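Local atomic coordinates of dehydroascorbate reductase (Chlamydomonas reinhardtii, PDB entry 5XFT), a protein that probably reduces dehydroascorbate to ascorbate at the expense of two glutathione molecules, as a member of the DHAR family of the glutathione S-transferase superfamily. Residues A[5-10]-A[25-30]; A[59-64]-A[76-81]. All blocks are in the same frame, centred on the assembly; numbering follows the deposited sequence.

Contact 1: A[5-10]-A[25-30]; sequences TTIYVK and HRVLLA
Ile7 meets both Val27 and Leu28 through its branch methyl CG2, which lies 4.1 Å from Val27 CG1 and 4.1 Å from Leu28 CD2. The end of the same isoleucine, CD1, also reaches Leu28 CD2 at 4.1 Å, so that this one leucine methyl is touched by both arms of Ile7. Ile7 and Val27 lie alongside, each passing the other head to tail, whereas Val9 and Leu28 approach tip to tip, Val9 CG1 standing 4.2 Å from Leu28 CD2. Val27 turns CG1 away from its own backbone N (chi1 170°), which carries that methyl to the strand. Branched aliphatic residues suit this buried seam: beta-branched Ile7 and Val9 are at ease in a strand, while the longer Leu28 bends its end back to the sheet from the flank of its helix. This is the packing of the first strand of a thioredoxin-like domain against the helix that follows it, the two running nearly antiparallel, with segment axes 154° apart and 9.7 Å at closest approach. On the strand side, the backbone of Ile7 is hydrogen-bonded to Lys39 and Glu41 of strand 38-43, and Val9 packs on Met40 and Tyr42. Behind the helix, Leu29 lies on Cys156 and Pro160 of helix 153-173, and His25 ND1 is hydrogen-bonded to Tyr202 OH, which ties the helix to the alpha-helical C-terminal part.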
loop_
_atom_site.group_PDB
_atom_site.type_symbol
_atom_site.label_atom_id
_atom_site.label_comp_id
_atom_site.label_asym_id
_atom_site.label_seq_id
_atom_site.Cartn_x
_atom_site.Cartn_y
_atom_site.Cartn_z
ATOM N N THR A 5 6.939 7.581 -17.117
ATOM C CA THR A 5 5.695 6.866 -16.882
ATOM C C THR A 5 4.709 7.728 -16.097
ATOM O O THR A 5 5.079 8.402 -15.130
ATOM C CB THR A 5 5.987 5.567 -16.130
ATOM O OG1 THR A 5 6.746 4.696 -16.977
ATOM C CG2 THR A 5 4.702 4.876 -15.710
ATOM N N THR A 6 3.446 7.707 -16.523
ATOM C CA THR A 6 2.368 8.343 -15.776
ATOM C C THR A 6 1.694 7.324 -14.862
ATOM O O THR A 6 1.355 6.220 -15.295
ATOM C CB THR A 6 1.326 8.946 -16.719
ATOM O OG1 THR A 6 1.983 9.748 -17.700
ATOM C CG2 THR A 6 0.336 9.813 -15.937
ATOM N N ILE A 7 1.482 7.705 -13.614
ATOM C CA ILE A 7 0.805 6.861 -12.642
ATOM C C ILE A 7 -0.441 7.613 -12.194
ATOM O O ILE A 7 -0.357 8.594 -11.448
ATOM C CB ILE A 7 1.706 6.500 -11.459
ATOM C CG1 ILE A 7 3.037 5.951 -11.968
ATOM C CG2 ILE A 7 1.042 5.438 -10.593
ATOM C CD1 ILE A 7 3.979 5.525 -10.845
ATOM N N TYR A 8 -1.599 7.174 -12.677
ATOM C CA TYR A 8 -2.885 7.704 -12.247
ATOM C C TYR A 8 -3.250 7.067 -10.917
ATOM O O TYR A 8 -3.397 5.834 -10.825
ATOM C CB TYR A 8 -3.959 7.430 -13.290
ATOM C CG TYR A 8 -3.611 7.967 -14.651
ATOM C CD1 TYR A 8 -4.071 9.206 -15.068
ATOM C CD2 TYR A 8 -2.824 7.234 -15.523
ATOM C CE1 TYR A 8 -3.751 9.698 -16.314
ATOM C CE2 TYR A 8 -2.492 7.718 -16.764
ATOM C CZ TYR A 8 -2.955 8.950 -17.157
ATOM O OH TYR A 8 -2.633 9.432 -18.409
ATOM N N VAL A 9 -3.380 7.916 -9.893
ATOM C CA VAL A 9 -3.635 7.506 -8.522
ATOM C C VAL A 9 -4.799 8.324 -7.981
ATOM O O VAL A 9 -5.265 9.272 -8.611
ATOM C CB VAL A 9 -2.396 7.683 -7.621
ATOM C CG1 VAL A 9 -1.258 6.794 -8.089
ATOM C CG2 VAL A 9 -1.966 9.141 -7.602
ATOM N N LYS A 10 -5.268 7.943 -6.792
ATOM C CA LYS A 10 -6.334 8.689 -6.143
ATOM C C LYS A 10 -5.759 9.967 -5.540
ATOM O O LYS A 10 -4.796 9.922 -4.766
ATOM C CB LYS A 10 -7.007 7.838 -5.074
ATOM C CG LYS A 10 -7.936 8.635 -4.165
ATOM C CD LYS A 10 -8.258 7.896 -2.874
ATOM C CE LYS A 10 -9.291 8.652 -2.054
ATOM N NZ LYS A 10 -10.586 7.932 -1.909
ATOM N N HIS A 25 -0.641 3.293 -3.499
ATOM C CA HIS A 25 0.525 3.399 -2.631
ATOM C C HIS A 25 1.528 2.291 -2.926
ATOM O O HIS A 25 2.741 2.527 -2.921
ATOM C CB HIS A 25 0.091 3.369 -1.164
ATOM C CG HIS A 25 1.126 3.892 -0.217
ATOM N ND1 HIS A 25 0.969 3.848 1.151
ATOM C CD2 HIS A 25 2.327 4.475 -0.439
ATOM C CE1 HIS A 25 2.033 4.374 1.733
ATOM N NE2 HIS A 25 2.872 4.762 0.792
ATOM N N ARG A 26 1.041 1.082 -3.213
ATOM C CA ARG A 26 1.948 -0.029 -3.490
ATOM C C ARG A 26 2.717 0.202 -4.786
ATOM O O ARG A 26 3.943 0.017 -4.838
ATOM C CB ARG A 26 1.174 -1.349 -3.549
ATOM C CG ARG A 26 1.907 -2.433 -4.348
ATOM C CD ARG A 26 0.994 -3.611 -4.741
ATOM N NE ARG A 26 1.743 -4.856 -4.800
ATOM C CZ ARG A 26 1.222 -5.981 -5.279
ATOM N NH1 ARG A 26 -0.036 -5.988 -5.707
ATOM N NH2 ARG A 26 1.923 -7.106 -5.319
ATOM N N VAL A 27 2.022 0.630 -5.842
ATOM C CA VAL A 27 2.725 0.923 -7.090
ATOM C C VAL A 27 3.754 2.033 -6.891
ATOM O O VAL A 27 4.907 1.922 -7.332
ATOM C CB VAL A 27 1.716 1.269 -8.196
ATOM C CG1 VAL A 27 2.432 1.808 -9.419
ATOM C CG2 VAL A 27 0.908 0.038 -8.545
ATOM N N LEU A 28 3.361 3.113 -6.203
ATOM C CA LEU A 28 4.267 4.234 -5.960
ATOM C C LEU A 28 5.506 3.801 -5.189
ATOM O O LEU A 28 6.632 4.188 -5.531
ATOM C CB LEU A 28 3.540 5.336 -5.194
ATOM C CG LEU A 28 2.334 5.988 -5.853
ATOM C CD1 LEU A 28 1.697 6.945 -4.887
ATOM C CD2 LEU A 28 2.782 6.701 -7.092
ATOM N N LEU A 29 5.313 3.023 -4.119
ATOM C CA LEU A 29 6.459 2.510 -3.374
ATOM C C LEU A 29 7.334 1.626 -4.251
ATOM O O LEU A 29 8.562 1.647 -4.132
ATOM C CB LEU A 29 5.996 1.746 -2.132
ATOM C CG LEU A 29 5.421 2.566 -0.975
ATOM C CD1 LEU A 29 4.879 1.687 0.107
ATOM C CD2 LEU A 29 6.478 3.483 -0.415
ATOM N N ALA A 30 6.723 0.849 -5.149
ATOM C CA ALA A 30 7.516 0.039 -6.070
ATOM C C ALA A 30 8.399 0.908 -6.960
ATOM O O ALA A 30 9.580 0.606 -7.157
ATOM C CB ALA A 30 6.600 -0.839 -6.918
#

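Contact 2: A[59-64]-A[76-81]; sequences KVPVIK and DVIVVH
Pro61 is the first residue of 59-64 to touch helix 76-81: its ring carbon CB lies 4.3 Å from Ile78 CD1, and its carbonyl O is 4.0 Å from the same methyl. The peptide bond before it is cis, the hallmark cis-proline of thioredoxin-like and glutathione S-transferase domains, and proline, which tolerates a cis peptide far better than other residues, suits the place. Pro61 also rests on Val27 of helix 22-33. Val62 begins the strand with its side chain directed away from helix 76-81, onto Leu52 and Ser56 of helix 50-56; its backbone makes the nearest approach, with CA 4.4 Å from Ile78 CD1. Ile63 then turns back to the helix. Its CG2 meets Ile78 CD1 at 3.9 Å and Ile78 CG2 at 4.0 Å, the side chains lying side by side but pointing opposite ways. With chi1 at 73°, Ile63 sets CG1 between its backbone N and carbonyl carbon, so that CG2, beside the backbone N, comes closest to Ile78. Ile78 has the reach and the second methyl for this, CD1 extending to Pro61 as well as Ile63, and Met72 touches both isoleucines. No hydrogen bond joins the two segments, so their hold rests on dispersion and buried apolar surface.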
loop_
_atom_site.group_PDB
_atom_site.type_symbol
_atom_site.label_atom_id
_atom_site.label_comp_id
_atom_site.label_asym_id
_atom_site.label_seq_id
_atom_site.Cartn_x
_atom_site.Cartn_y
_atom_site.Cartn_z
ATOM N N LYS A 59 -11.039 2.271 -11.906
ATOM C CA LYS A 59 -10.159 2.051 -10.776
ATOM C C LYS A 59 -8.773 2.621 -11.039
ATOM O O LYS A 59 -8.358 2.859 -12.182
ATOM C CB LYS A 59 -10.047 0.555 -10.458
ATOM C CG LYS A 59 -11.376 -0.083 -10.104
ATOM C CD LYS A 59 -12.063 0.675 -8.987
ATOM C CE LYS A 59 -13.225 -0.113 -8.446
ATOM N NZ LYS A 59 -14.213 -0.435 -9.509
ATOM N N VAL A 60 -8.070 2.832 -9.937
ATOM C CA VAL A 60 -6.679 3.229 -9.932
ATOM C C VAL A 60 -6.028 2.207 -9.013
ATOM O O VAL A 60 -6.712 1.615 -8.181
ATOM C CB VAL A 60 -6.511 4.681 -9.447
ATOM C CG1 VAL A 60 -7.140 5.661 -10.441
ATOM C CG2 VAL A 60 -7.140 4.853 -8.080
ATOM N N PRO A 61 -4.712 1.985 -9.134
ATOM C CA PRO A 61 -3.749 2.648 -10.022
ATOM C C PRO A 61 -3.871 2.251 -11.478
ATOM O O PRO A 61 -4.287 1.129 -11.803
ATOM C CB PRO A 61 -2.397 2.155 -9.502
ATOM C CG PRO A 61 -2.698 0.886 -8.818
ATOM C CD PRO A 61 -4.040 1.063 -8.193
ATOM N N VAL A 62 -3.488 3.170 -12.354
ATOM C CA VAL A 62 -3.255 2.857 -13.756
ATOM C C VAL A 62 -1.913 3.474 -14.113
ATOM O O VAL A 62 -1.565 4.532 -13.588
ATOM C CB VAL A 62 -4.390 3.391 -14.665
ATOM C CG1 VAL A 62 -4.146 3.026 -16.116
ATOM C CG2 VAL A 62 -5.751 2.850 -14.223
ATOM N N ILE A 63 -1.127 2.798 -14.951
ATOM C CA ILE A 63 0.094 3.410 -15.455
ATOM C C ILE A 63 -0.002 3.547 -16.967
ATOM O O ILE A 63 -0.836 2.929 -17.631
ATOM C CB ILE A 63 1.382 2.652 -15.074
ATOM C CG1 ILE A 63 1.512 1.353 -15.866
ATOM C CG2 ILE A 63 1.493 2.439 -13.567
ATOM C CD1 ILE A 63 2.955 1.013 -16.153
ATOM N N LYS A 64 0.879 4.387 -17.501
ATOM C CA LYS A 64 0.922 4.677 -18.931
ATOM C C LYS A 64 2.364 5.072 -19.231
ATOM O O LYS A 64 2.784 6.189 -18.911
ATOM C CB LYS A 64 -0.063 5.781 -19.296
ATOM C CG LYS A 64 -0.190 6.068 -20.780
ATOM C CD LYS A 64 -0.914 4.951 -21.489
ATOM C CE LYS A 64 -1.643 5.462 -22.721
ATOM N NZ LYS A 64 -0.713 6.009 -23.733
ATOM N N ASP A 76 -1.143 -5.428 -9.138
ATOM C CA ASP A 76 -0.398 -6.683 -9.223
ATOM C C ASP A 76 0.253 -6.838 -10.593
ATOM O O ASP A 76 1.471 -7.057 -10.703
ATOM C CB ASP A 76 -1.328 -7.862 -8.926
ATOM C CG ASP A 76 -0.695 -8.889 -8.004
ATOM O OD1 ASP A 76 0.482 -9.245 -8.221
ATOM O OD2 ASP A 76 -1.379 -9.343 -7.062
ATOM N N VAL A 77 -0.557 -6.721 -11.652
ATOM C CA VAL A 77 -0.038 -6.718 -13.018
ATOM C C VAL A 77 1.066 -5.682 -13.165
ATOM O O VAL A 77 2.116 -5.948 -13.766
ATOM C CB VAL A 77 -1.181 -6.458 -14.019
ATOM C CG1 VAL A 77 -0.643 -6.457 -15.437
ATOM C CG2 VAL A 77 -2.283 -7.495 -13.853
ATOM N N ILE A 78 0.859 -4.496 -12.589
ATOM C CA ILE A 78 1.828 -3.416 -12.733
ATOM C C ILE A 78 3.156 -3.786 -12.078
ATOM O O ILE A 78 4.217 -3.628 -12.684
ATOM C CB ILE A 78 1.262 -2.104 -12.164
ATOM C CG1 ILE A 78 0.162 -1.566 -13.075
ATOM C CG2 ILE A 78 2.374 -1.081 -11.984
ATOM C CD1 ILE A 78 -0.712 -0.526 -12.412
ATOM N N VAL A 79 3.130 -4.275 -10.835
ATOM C CA VAL A 79 4.410 -4.510 -10.167
ATOM C C VAL A 79 5.139 -5.696 -10.784
ATOM O O VAL A 79 6.378 -5.733 -10.788
ATOM C CB VAL A 79 4.240 -4.693 -8.646
ATOM C CG1 VAL A 79 3.676 -3.420 -8.014
ATOM C CG2 VAL A 79 3.384 -5.916 -8.333
ATOM N N VAL A 80 4.407 -6.675 -11.327
ATOM C CA VAL A 80 5.084 -7.805 -11.961
ATOM C C VAL A 80 5.678 -7.393 -13.304
ATOM O O VAL A 80 6.822 -7.740 -13.627
ATOM C CB VAL A 80 4.119 -8.995 -12.100
ATOM C CG1 VAL A 80 4.764 -10.109 -12.904
ATOM C CG2 VAL A 80 3.722 -9.495 -10.726
ATOM N N HIS A 81 4.913 -6.652 -14.108
ATOM C CA HIS A 81 5.460 -6.046 -15.321
ATOM C C HIS A 81 6.679 -5.191 -14.997
ATOM O O HIS A 81 7.680 -5.198 -15.725
ATOM C CB HIS A 81 4.372 -5.207 -15.999
ATOM C CG HIS A 81 4.886 -4.266 -17.040
ATOM N ND1 HIS A 81 4.825 -4.544 -18.389
ATOM C CD2 HIS A 81 5.461 -3.044 -16.935
ATOM C CE1 HIS A 81 5.345 -3.539 -19.068
ATOM N NE2 HIS A 81 5.741 -2.616 -18.209
#

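In the fold
From the N terminus, strand 5-12 leads through a short hairpin with strand 17-18 into helix 22-33, and contact 1 closes that loop. The chain then crosses strand 38-43 and helix 50-56 before strand 62-64, from which contact 2 closes a second loop at helix 75-85. The two loops follow in series, neither nested nor crossed. In space they come together, with centres about 8 Å apart, because strands 5-12 and 62-64 are antiparallel neighbours: Tyr8 N lies 2.8 Å from Val62 O, probably a hydrogen bond. Helices 22-33 and 75-85 pack on the same face of the sheet, where Val27 touches Ile78.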